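Local structure of putative polyphosphate kinase 2 family protein (Arthrobacter aurescens, 3RHF) at residues E59-E62 with K63-E67; N168-E171 with S172-T175. The protein probably acts as a PPK2-family polyphosphate kinase, transferring phosphate between polyphosphate and a nucleotide, and has a P-loop-type alpha/beta/alpha fold. All blocks are in the same frame, centred on the assembly; numbering follows the deposited sequence.

Contact 1: E59-E62 with K63-E67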
# COMPACT_ATOMS: atom_id res chain seq x y z
N GLU A 59 -12.39 8.18 -1.55
CA GLU A 59 -13.79 8.03 -1.25
C GLU A 59 -14.37 6.86 -2.02
O GLU A 59 -15.07 6.06 -1.46
CB GLU A 59 -14.58 9.31 -1.52
CG GLU A 59 -16.08 9.11 -1.42
CD GLU A 59 -16.92 10.40 -1.28
OE1 GLU A 59 -16.42 11.53 -1.54
OE2 GLU A 59 -18.13 10.29 -0.91
N LEU A 60 -14.11 6.75 -3.30
CA LEU A 60 -14.81 5.75 -4.07
C LEU A 60 -14.32 4.31 -3.81
O LEU A 60 -15.07 3.37 -3.93
CB LEU A 60 -14.73 6.07 -5.54
CG LEU A 60 -15.68 7.09 -6.14
CD1 LEU A 60 -15.14 7.38 -7.48
CD2 LEU A 60 -17.06 6.53 -6.21
N GLN A 61 -13.08 4.15 -3.41
CA GLN A 61 -12.58 2.85 -3.06
C GLN A 61 -13.17 2.44 -1.72
O GLN A 61 -13.51 1.31 -1.50
CB GLN A 61 -11.04 2.85 -3.06
CG GLN A 61 -10.37 1.62 -2.52
CD GLN A 61 -10.18 1.65 -1.00
OE1 GLN A 61 -9.55 2.57 -0.46
NE2 GLN A 61 -10.74 0.64 -0.31
N GLU A 62 -13.28 3.39 -0.82
CA GLU A 62 -13.80 3.11 0.49
C GLU A 62 -15.23 2.67 0.39
O GLU A 62 -15.61 1.79 1.11
CB GLU A 62 -13.68 4.31 1.40
CG GLU A 62 -14.21 4.00 2.80
CD GLU A 62 -13.86 5.07 3.89
OE1 GLU A 62 -12.71 5.00 4.44
OE2 GLU A 62 -14.74 5.92 4.22
N LYS A 63 -15.99 3.23 -0.54
CA LYS A 63 -17.33 2.75 -0.81
C LYS A 63 -17.37 1.37 -1.40
O LYS A 63 -18.13 0.53 -0.95
CB LYS A 63 -18.07 3.68 -1.72
CG LYS A 63 -18.47 4.99 -1.08
CD LYS A 63 -19.32 5.80 -2.07
CE LYS A 63 -19.62 7.22 -1.59
NZ LYS A 63 -20.28 8.03 -2.65
N LEU A 64 -16.56 1.11 -2.42
CA LEU A 64 -16.42 -0.27 -2.94
C LEU A 64 -16.25 -1.26 -1.80
O LEU A 64 -16.94 -2.24 -1.69
CB LEU A 64 -15.21 -0.40 -3.90
CG LEU A 64 -15.07 -1.73 -4.69
CD1 LEU A 64 -16.19 -1.88 -5.66
CD2 LEU A 64 -13.78 -1.77 -5.46
N PHE A 65 -15.29 -0.96 -0.94
CA PHE A 65 -14.99 -1.80 0.22
C PHE A 65 -16.18 -1.98 1.17
O PHE A 65 -16.49 -3.06 1.58
CB PHE A 65 -13.84 -1.18 0.98
CG PHE A 65 -13.28 -2.06 2.04
CD1 PHE A 65 -12.37 -3.02 1.74
CD2 PHE A 65 -13.72 -1.96 3.32
CE1 PHE A 65 -11.86 -3.86 2.73
CE2 PHE A 65 -13.22 -2.80 4.31
CZ PHE A 65 -12.28 -3.74 4.01
N ALA A 66 -16.85 -0.88 1.51
CA ALA A 66 -17.95 -0.89 2.47
C ALA A 66 -19.03 -1.75 1.89
O ALA A 66 -19.62 -2.58 2.60
CB ALA A 66 -18.46 0.50 2.73
N GLU A 67 -19.29 -1.56 0.60
CA GLU A 67 -20.31 -2.34 -0.09
C GLU A 67 -19.94 -3.81 -0.06
O GLU A 67 -20.78 -4.67 0.20
CB GLU A 67 -20.49 -1.89 -1.53
CG GLU A 67 -21.07 -0.51 -1.69
CD GLU A 67 -22.45 -0.50 -2.33
OE1 GLU A 67 -23.32 -1.28 -1.90
OE2 GLU A 67 -22.70 0.32 -3.24
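The side chains of Gln61 and Phe65 lie side by side and point the same way, but the amide plane stands 75° from the ring plane. NE2 of Gln61 comes to the ring obliquely, and its nearest approach is to CB of Phe65, at 3.8 Å. A bend at chi2 (-87°) turns the Gln61 amide off the line of its chain, and OE1 is taken by the backbone N of Asp100. The Glu59 carboxylate meets Lys63, which lies beside it in the same direction. OE2 of Glu59 forms a salt bridge of 3.6 Å with NZ of Lys63 and is about as near to the methylene CE of Lys63, so the end of the lysine side chain packs against the carboxylate as well as pairing with it.

Both pairs are i to i+4 neighbours on helix 43-69, which precedes strand 75-82, the first in the chain and the central one of the parallel sheet of this P-loop-type fold. Four successive backbone bonds carry the turns: Leu64 N to Leu60 O (3.1 Å, 174° at the hydrogen) and Phe65 N to Gln61 O (2.9 Å) are nearly straight, while Lys63 N to Glu59 O and Ala66 N to Glu62 O bend more. Gln61 and Leu64, both buried, rest on Val135 of strand 135-139; Leu60 touches Leu262 and Leu265 of helix 250-266. Glu62 and Ala66 pack against Trp208 of the second subunit.

Contact 2: N168-E171 with S172-T175; sequences NDFE and SRLT
Backbone i to i+4 hydrogen bonds join 168-171 to 172-175, Ser172 N, Arg173 N, Leu174 N and Thr175 N reaching the carbonyls of Asn168, Asp169, Phe170 and Glu171 in turn, the first two more bent than the Leu174 bond. Across one turn of the helix, Asp169 OD2 takes a hydrogen bond from NH1 of Arg173 within a salt bridge; the modelled 2.5 Å is doubtfully short at this resolution. The oxygen comes to the edge of the guanidinium, near its plane, although the carboxylate and guanidinium planes are turned 41° apart. Bends at chi2 and chi3 (44°) fold the arginine back over the preceding turn, where CA of Phe170 sits over one guanidinium face, toward its rim. The second terminal nitrogen, NH2, stands at the edge of the Phe170 ring, 3.8 Å from CD1, and forms a salt bridge with Glu126. Arg173 therefore links two acids, one on its own helix and one on helix 123-126.

Leu174 lies over one face of the same ring, toward its rim: its CD1 makes a CH-pi contact 4.3 Å from the Phe170 centroid and lies 3.9 Å from Phe170 CZ. Thr175 places OG1 anti to its own carbonyl carbon (chi1 -62°), which brings the hydroxyl back to Glu171 O at 2.9 Å. That oxygen accepts from both Thr175 N and Thr175 OG1, which approach from opposite faces of the carbonyl plane. The Glu171 carboxylate turns to Lys183 and Tyr143. Here is the last part of helix 157-176, which packs on Ile181 of strand 179-187 through Glu171, Leu174 and Thr175 and then leads into that strand, consistent with the alpha/beta/alpha sandwich of P-loop kinases.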
# COMPACT_ATOMS: atom_id res chain seq x y z
N ASN A 168 -9.03 -13.96 -22.93
CA ASN A 168 -10.36 -13.44 -23.13
C ASN A 168 -11.44 -14.18 -22.34
O ASN A 168 -12.37 -13.55 -21.82
CB ASN A 168 -10.69 -13.43 -24.61
CG ASN A 168 -9.95 -12.32 -25.37
OD1 ASN A 168 -9.53 -11.29 -24.79
ND2 ASN A 168 -9.81 -12.52 -26.66
N ASP A 169 -11.29 -15.50 -22.24
CA ASP A 169 -12.22 -16.35 -21.50
C ASP A 169 -12.11 -16.08 -20.02
O ASP A 169 -13.12 -15.91 -19.35
CB ASP A 169 -11.96 -17.83 -21.73
CG ASP A 169 -12.87 -18.74 -20.87
OD1 ASP A 169 -14.08 -18.89 -21.20
OD2 ASP A 169 -12.38 -19.31 -19.85
N PHE A 170 -10.87 -16.00 -19.55
CA PHE A 170 -10.54 -15.54 -18.20
C PHE A 170 -11.10 -14.18 -17.87
O PHE A 170 -11.85 -14.02 -16.87
CB PHE A 170 -9.07 -15.47 -18.10
CG PHE A 170 -8.56 -14.96 -16.84
CD1 PHE A 170 -8.86 -15.59 -15.65
CD2 PHE A 170 -7.69 -13.92 -16.83
CE1 PHE A 170 -8.32 -15.14 -14.45
CE2 PHE A 170 -7.13 -13.48 -15.63
CZ PHE A 170 -7.46 -14.09 -14.45
N GLU A 171 -10.78 -13.18 -18.66
CA GLU A 171 -11.34 -11.85 -18.35
C GLU A 171 -12.88 -11.88 -18.36
O GLU A 171 -13.55 -11.20 -17.61
CB GLU A 171 -10.77 -10.83 -19.32
CG GLU A 171 -9.30 -10.62 -19.02
CD GLU A 171 -8.56 -9.72 -20.02
OE1 GLU A 171 -9.21 -9.19 -20.97
OE2 GLU A 171 -7.31 -9.56 -19.80
N SER A 172 -13.45 -12.70 -19.24
CA SER A 172 -14.88 -12.83 -19.31
C SER A 172 -15.45 -13.50 -18.03
O SER A 172 -16.51 -13.14 -17.54
CB SER A 172 -15.25 -13.59 -20.59
OG SER A 172 -16.60 -13.99 -20.52
N ARG A 173 -14.72 -14.44 -17.46
CA ARG A 173 -15.18 -15.08 -16.24
C ARG A 173 -15.15 -14.06 -15.11
O ARG A 173 -16.09 -13.95 -14.32
CB ARG A 173 -14.36 -16.33 -15.92
CG ARG A 173 -14.92 -17.62 -16.55
CD ARG A 173 -13.85 -18.61 -17.15
NE ARG A 173 -12.74 -18.75 -16.22
CZ ARG A 173 -11.47 -18.89 -16.55
NH1 ARG A 173 -11.09 -18.94 -17.80
NH2 ARG A 173 -10.56 -18.98 -15.58
N LEU A 174 -14.06 -13.29 -15.05
CA LEU A 174 -13.90 -12.32 -13.96
C LEU A 174 -14.98 -11.25 -13.99
O LEU A 174 -15.51 -10.86 -12.95
CB LEU A 174 -12.55 -11.63 -13.99
CG LEU A 174 -11.32 -12.45 -13.63
CD1 LEU A 174 -10.17 -11.43 -13.61
CD2 LEU A 174 -11.41 -13.24 -12.31
N THR A 175 -15.29 -10.79 -15.18
CA THR A 175 -16.30 -9.76 -15.39
C THR A 175 -17.68 -10.27 -14.97
O THR A 175 -18.41 -9.61 -14.31
CB THR A 175 -16.32 -9.32 -16.85
OG1 THR A 175 -15.05 -8.75 -17.17
CG2 THR A 175 -17.38 -8.28 -17.06

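In the fold
Contact 1 comes first along the chain, on helix 43-69, and contact 2 follows on helix 157-176; their centres are 23 Å apart, and their nearest atoms, about 12 Å apart, do not touch. Each helix leads into a strand of the same five-stranded parallel sheet, 75-82 after the first and 179-187 after the second, and these two strands are neighbours in it. Both contacts thus belong to the one PPK2 domain. They differ in surroundings: 59-67 packs partly against the second subunit and so contributes to the dimer interface, whereas 168-175 meets no other chain of the assembly and serves the internal packing of the subunit.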